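Long-range contact in UPSTREAM OF FLC-like protein (DUF966) (Arabidopsis thaliana, PDB 6RSN), which polymerises through its DIX-like domain and locally interprets polarity cues, and can influence the orientation of cell division in the plant: residues R4-G16 with P21-L34. The protein carries 1 engineered substitution. Residues are numbered along the deposited sequence; the frame is centred on the assembly and turned at random.
With SO4 (sulfate ion), chain B.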
loop_
_atom_site.group_PDB
_atom_site.type_symbol
_atom_site.label_atom_id
_atom_site.label_comp_id
_atom_site.label_asym_id
_atom_site.label_seq_id
_atom_site.Cartn_x
_atom_site.Cartn_y
_atom_site.Cartn_z
ATOM N N ARG A 4 1.360 -12.357 13.054
ATOM C CA ARG A 4 0.877 -12.803 11.736
ATOM C C ARG A 4 1.416 -11.859 10.660
ATOM O O ARG A 4 1.768 -10.711 10.935
ATOM C CB ARG A 4 -0.646 -12.748 11.663
ATOM C CG ARG A 4 -1.237 -13.886 10.843
ATOM C CD ARG A 4 -2.725 -14.009 11.103
ATOM N NE ARG A 4 -3.414 -13.037 10.260
ATOM C CZ ARG A 4 -3.999 -11.921 10.685
ATOM N NH1 ARG A 4 -3.989 -11.618 11.975
ATOM N NH2 ARG A 4 -4.594 -11.121 9.814
ATOM N N ILE A 5 1.457 -12.370 9.434
ATOM C CA ILE A 5 1.949 -11.589 8.306
ATOM C C ILE A 5 0.895 -11.657 7.206
ATOM O O ILE A 5 0.156 -12.633 7.045
ATOM C CB ILE A 5 3.351 -12.054 7.824
ATOM C CG1 ILE A 5 3.297 -13.434 7.163
ATOM C CG2 ILE A 5 4.398 -12.014 8.936
ATOM C CD1 ILE A 5 3.216 -13.367 5.661
ATOM N N VAL A 6 0.735 -10.543 6.524
ATOM C CA VAL A 6 -0.219 -10.508 5.439
ATOM C C VAL A 6 0.484 -10.167 4.134
ATOM O O VAL A 6 1.465 -9.403 4.107
ATOM C CB VAL A 6 -1.427 -9.591 5.700
ATOM C CG1 VAL A 6 -2.204 -10.000 6.945
ATOM C CG2 VAL A 6 -1.075 -8.126 5.742
ATOM N N PRO A 7 -0.046 -10.726 3.033
ATOM C CA PRO A 7 0.482 -10.434 1.699
ATOM C C PRO A 7 0.024 -9.063 1.207
ATOM O O PRO A 7 -1.145 -8.738 1.295
ATOM C CB PRO A 7 -0.149 -11.560 0.857
ATOM C CG PRO A 7 -1.480 -11.943 1.594
ATOM C CD PRO A 7 -1.183 -11.690 3.056
ATOM N N VAL A 8 0.950 -8.252 0.682
ATOM C CA VAL A 8 0.577 -6.949 0.121
ATOM C C VAL A 8 1.150 -6.829 -1.275
ATOM O O VAL A 8 2.350 -7.057 -1.464
ATOM C CB VAL A 8 1.051 -5.805 1.033
ATOM C CG1 VAL A 8 0.718 -4.439 0.431
ATOM C CG2 VAL A 8 0.435 -5.926 2.439
ATOM N N VAL A 9 0.329 -6.423 -2.257
ATOM C CA VAL A 9 0.828 -6.103 -3.593
ATOM C C VAL A 9 0.785 -4.582 -3.718
ATOM O O VAL A 9 -0.207 -3.984 -3.322
ATOM C CB VAL A 9 0.007 -6.777 -4.719
ATOM C CG1 VAL A 9 0.314 -6.211 -6.113
ATOM C CG2 VAL A 9 0.225 -8.301 -4.752
ATOM N N TYR A 10 1.865 -3.980 -4.245
ATOM C CA TYR A 10 1.790 -2.530 -4.485
ATOM C C TYR A 10 2.310 -2.172 -5.875
ATOM O O TYR A 10 3.273 -2.761 -6.411
ATOM C CB TYR A 10 2.491 -1.709 -3.376
ATOM C CG TYR A 10 3.996 -1.860 -3.271
ATOM C CD1 TYR A 10 4.562 -2.851 -2.487
ATOM C CD2 TYR A 10 4.852 -1.042 -3.997
ATOM C CE1 TYR A 10 5.946 -2.997 -2.386
ATOM C CE2 TYR A 10 6.238 -1.162 -3.904
ATOM C CZ TYR A 10 6.784 -2.174 -3.132
ATOM O OH TYR A 10 8.152 -2.296 -3.055
ATOM N N TYR A 11 1.696 -1.134 -6.477
ATOM C CA TYR A 11 2.085 -0.584 -7.767
ATOM C C TYR A 11 2.715 0.786 -7.530
ATOM O O TYR A 11 2.232 1.547 -6.686
ATOM C CB TYR A 11 0.836 -0.308 -8.613
ATOM C CG TYR A 11 0.162 -1.566 -9.092
ATOM C CD1 TYR A 11 -0.728 -2.230 -8.258
ATOM C CD2 TYR A 11 0.423 -2.070 -10.358
ATOM C CE1 TYR A 11 -1.369 -3.366 -8.723
ATOM C CE2 TYR A 11 -0.199 -3.236 -10.823
ATOM C CZ TYR A 11 -1.095 -3.866 -9.983
ATOM O OH TYR A 11 -1.751 -5.023 -10.339
ATOM N N LEU A 12 3.895 1.025 -8.098
ATOM C CA LEU A 12 4.409 2.399 -7.991
ATOM C C LEU A 12 4.135 3.107 -9.303
ATOM O O LEU A 12 4.328 2.528 -10.376
ATOM C CB LEU A 12 5.935 2.395 -7.812
ATOM C CG LEU A 12 6.379 1.715 -6.534
ATOM C CD1 LEU A 12 7.916 1.799 -6.418
ATOM C CD2 LEU A 12 5.694 2.395 -5.320
ATOM N N SER A 13 3.738 4.375 -9.203
ATOM C CA SER A 13 3.342 5.114 -10.386
ATOM C C SER A 13 4.237 6.322 -10.437
ATOM O O SER A 13 4.258 7.090 -9.482
ATOM C CB SER A 13 1.867 5.523 -10.241
ATOM O OG SER A 13 1.503 6.372 -11.328
ATOM N N ARG A 14 4.988 6.490 -11.531
ATOM C CA ARG A 14 5.824 7.668 -11.628
ATOM C C ARG A 14 5.229 8.608 -12.680
ATOM O O ARG A 14 4.448 9.510 -12.359
ATOM C CB ARG A 14 7.262 7.218 -11.883
ATOM C CG ARG A 14 7.842 6.387 -10.751
ATOM C CD ARG A 14 9.214 5.969 -11.249
ATOM N NE ARG A 14 10.090 5.279 -10.308
ATOM C CZ ARG A 14 10.016 3.984 -9.980
ATOM N NH1 ARG A 14 9.068 3.205 -10.479
ATOM N NH2 ARG A 14 10.890 3.474 -9.128
ATOM N N ASN A 15 5.578 8.347 -13.942
ATOM C CA ASN A 15 4.983 9.021 -15.086
ATOM C C ASN A 15 3.613 8.404 -15.362
ATOM O O ASN A 15 2.728 9.050 -15.921
ATOM C CB ASN A 15 5.892 8.895 -16.309
ATOM C CG ASN A 15 7.325 9.219 -15.955
ATOM O OD1 ASN A 15 7.621 10.344 -15.568
ATOM N ND2 ASN A 15 8.215 8.244 -16.048
ATOM N N GLY A 16 3.461 7.137 -14.963
ATOM C CA GLY A 16 2.253 6.378 -15.227
ATOM C C GLY A 16 2.547 4.886 -15.184
ATOM O O GLY A 16 2.218 4.164 -16.121
ATOM N N PRO A 21 3.875 -4.507 -10.565
ATOM C CA PRO A 21 3.732 -4.404 -9.140
ATOM C C PRO A 21 4.764 -5.273 -8.436
ATOM O O PRO A 21 5.504 -6.016 -9.070
ATOM C CB PRO A 21 2.314 -4.902 -8.869
ATOM C CG PRO A 21 2.089 -5.923 -9.976
ATOM C CD PRO A 21 2.780 -5.301 -11.177
ATOM N N HIS A 22 4.841 -5.001 -7.137
ATOM C CA HIS A 22 5.697 -5.697 -6.205
ATOM C C HIS A 22 4.829 -6.474 -5.236
ATOM O O HIS A 22 3.725 -6.041 -4.907
ATOM C CB HIS A 22 6.527 -4.670 -5.416
ATOM C CG HIS A 22 7.700 -4.186 -6.195
ATOM N ND1 HIS A 22 7.597 -3.161 -7.138
ATOM C CD2 HIS A 22 8.972 -4.625 -6.233
ATOM C CE1 HIS A 22 8.796 -2.978 -7.685
ATOM N NE2 HIS A 22 9.630 -3.863 -7.186
ATOM N N PHE A 23 5.352 -7.615 -4.752
ATOM C CA PHE A 23 4.726 -8.374 -3.690
ATOM C C PHE A 23 5.622 -8.401 -2.465
ATOM O O PHE A 23 6.802 -8.737 -2.622
ATOM C CB PHE A 23 4.521 -9.842 -4.114
ATOM C CG PHE A 23 3.991 -10.703 -2.977
ATOM C CD1 PHE A 23 4.841 -11.323 -2.064
ATOM C CD2 PHE A 23 2.629 -10.833 -2.763
ATOM C CE1 PHE A 23 4.341 -12.129 -1.031
ATOM C CE2 PHE A 23 2.120 -11.637 -1.737
ATOM C CZ PHE A 23 2.974 -12.283 -0.862
ATOM N N ILE A 24 5.076 -8.054 -1.279
ATOM C CA ILE A 24 5.821 -8.188 -0.031
ATOM C C ILE A 24 4.932 -8.852 1.014
ATOM O O ILE A 24 3.716 -8.786 0.895
ATOM C CB ILE A 24 6.307 -6.821 0.484
ATOM C CG1 ILE A 24 5.166 -5.802 0.640
ATOM C CG2 ILE A 24 7.388 -6.247 -0.446
ATOM C CD1 ILE A 24 5.559 -4.485 1.376
ATOM N N GLU A 25 5.567 -9.389 2.068
ATOM C CA GLU A 25 4.818 -9.845 3.230
ATOM C C GLU A 25 4.976 -8.837 4.354
ATOM O O GLU A 25 6.093 -8.367 4.592
ATOM C CB GLU A 25 5.334 -11.237 3.603
ATOM C CG GLU A 25 4.962 -12.242 2.527
ATOM C CD GLU A 25 5.263 -13.650 2.940
ATOM O OE1 GLU A 25 6.293 -13.833 3.611
ATOM O OE2 GLU A 25 4.439 -14.534 2.623
ATOM N N VAL A 26 3.856 -8.429 4.973
ATOM C CA VAL A 26 3.887 -7.383 5.983
ATOM C C VAL A 26 3.533 -7.929 7.368
ATOM O O VAL A 26 2.419 -8.408 7.567
ATOM C CB VAL A 26 2.977 -6.215 5.587
ATOM C CG1 VAL A 26 2.912 -5.183 6.710
ATOM C CG2 VAL A 26 3.517 -5.591 4.295
ATOM N N PRO A 27 4.427 -7.807 8.378
ATOM C CA PRO A 27 4.050 -8.143 9.759
ATOM C C PRO A 27 2.980 -7.195 10.308
ATOM O O PRO A 27 3.111 -5.970 10.192
ATOM C CB PRO A 27 5.370 -8.087 10.559
ATOM C CG PRO A 27 6.455 -8.171 9.485
ATOM C CD PRO A 27 5.868 -7.490 8.252
ATOM N N LEU A 28 1.924 -7.784 10.880
ATOM C CA LEU A 28 0.798 -7.102 11.510
ATOM C C LEU A 28 1.139 -6.679 12.937
ATOM O O LEU A 28 1.806 -7.401 13.682
ATOM C CB LEU A 28 -0.390 -8.062 11.564
ATOM C CG LEU A 28 -1.292 -8.045 10.339
ATOM C CD1 LEU A 28 -2.683 -8.553 10.677
ATOM C CD2 LEU A 28 -1.356 -6.650 9.754
ATOM N N SER A 29 0.661 -5.491 13.306
ATOM C CA SER A 29 0.788 -4.964 14.651
ATOM C C SER A 29 -0.452 -5.350 15.464
ATOM O O SER A 29 -0.326 -5.708 16.637
ATOM C CB SER A 29 1.027 -3.463 14.622
ATOM O OG SER A 29 0.097 -2.800 13.762
ATOM N N SER A 30 -1.636 -5.304 14.817
ATOM C CA SER A 30 -2.889 -5.777 15.406
ATOM C C SER A 30 -3.466 -6.934 14.598
ATOM O O SER A 30 -3.411 -6.950 13.374
ATOM C CB SER A 30 -3.927 -4.688 15.475
ATOM O OG SER A 30 -5.225 -5.287 15.493
ATOM N N HIS A 31 -4.162 -7.843 15.280
ATOM C CA HIS A 31 -4.498 -9.078 14.596
ATOM C C HIS A 31 -5.853 -9.004 13.883
ATOM O O HIS A 31 -6.338 -10.014 13.383
ATOM C CB HIS A 31 -4.143 -10.303 15.467
ATOM C CG HIS A 31 -2.664 -10.436 15.673
ATOM N ND1 HIS A 31 -1.738 -9.607 15.026
ATOM C CD2 HIS A 31 -1.936 -11.311 16.408
ATOM C CE1 HIS A 31 -0.514 -9.953 15.383
ATOM N NE2 HIS A 31 -0.610 -10.997 16.232
ATOM N N ASN A 32 -6.444 -7.810 13.741
ATOM C CA ASN A 32 -7.686 -7.775 12.989
ATOM C C ASN A 32 -7.629 -6.803 11.827
ATOM O O ASN A 32 -8.702 -6.461 11.285
ATOM C CB ASN A 32 -8.824 -7.166 13.794
ATOM C CG ASN A 32 -8.884 -7.798 15.151
ATOM O OD1 ASN A 32 -8.811 -7.091 16.146
ATOM N ND2 ASN A 32 -8.947 -9.129 15.180
ATOM N N GLY A 33 -6.397 -6.369 11.493
ATOM C CA GLY A 33 -6.272 -5.238 10.596
ATOM C C GLY A 33 -4.842 -4.756 10.346
ATOM O O GLY A 33 -3.996 -4.567 11.227
ATOM N N LEU A 34 -4.673 -4.346 9.100
ATOM C CA LEU A 34 -3.432 -3.753 8.632
ATOM C C LEU A 34 -3.577 -2.234 8.596
ATOM O O LEU A 34 -4.639 -1.744 8.188
ATOM C CB LEU A 34 -3.288 -4.274 7.213
ATOM C CG LEU A 34 -2.103 -3.683 6.430
ATOM C CD1 LEU A 34 -0.767 -4.133 6.973
ATOM C CD2 LEU A 34 -2.286 -4.006 4.977
HETATM S S SO4 B . 11.565 0.303 -7.900
HETATM O O1 SO4 B . 12.193 1.522 -7.452
HETATM O O2 SO4 B . 12.455 -0.806 -7.711
HETATM O O3 SO4 B . 10.363 0.075 -7.137
HETATM O O4 SO4 B . 11.244 0.418 -9.297
#
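Val6, Val8 and Tyr10 pair with Val26, Ile24 and His22 in the N-terminal antiparallel beta hairpin of the ubiquitin-like DIX fold. Each of these hydrogen-bonded pairs exchanges two backbone N-H...O bonds, among them Val26 N to Val6 O at 2.7 Å, and Leu28 N to Arg4 O (2.9 Å) carries the ladder past the strand end.

On the face turned to helix 36-47, the methyls Val8 CG2 and Val26 CG2 meet at 3.6 Å. Leu34 returns to this layer, one of its branches reaching Val6 and the other Val8. Tyr10 has its CG between backbone N and carbonyl carbon (chi1 66°), which brings the ring over toward His22 on the partner strand. His22 CB sits over one ring face, toward the rim, 3.6 Å from the centroid, while Ile24 CG2 comes to the ring edge. The imidazole lies nearly parallel to the phenol but slid aside, barely overlapping it. Tyr10 OH is hydrogen-bonded to Arg47 of that helix, which also binds a sulfate, probably from the crystallisation liquor, that Arg14 NH2 bonds too.

The other face carries Pro7, Val9 and Tyr11 against Phe23 and Pro21. Phe23 CG is anti to the backbone N (chi1 174°), which carries the ring diagonally over the neighbouring strand, beyond its pair partner Val9, until CE2 lies 3.4 Å from Pro7 CB. Val9 CG2 approaches the same ring at its edge. Pro21 CB stands over the centre of the Tyr11 ring, 3.6 Å from its centroid, a CH-pi contact.

Strand 22-27 is outermost within this chain, with strand 5-13 between it and strand 86-92. Six paired backbone bonds fix the register; Val6, Val8, Val26, Leu34 and Tyr10 are buried on the helix side, whereas Pro7 and Phe23 on the other face are exposed.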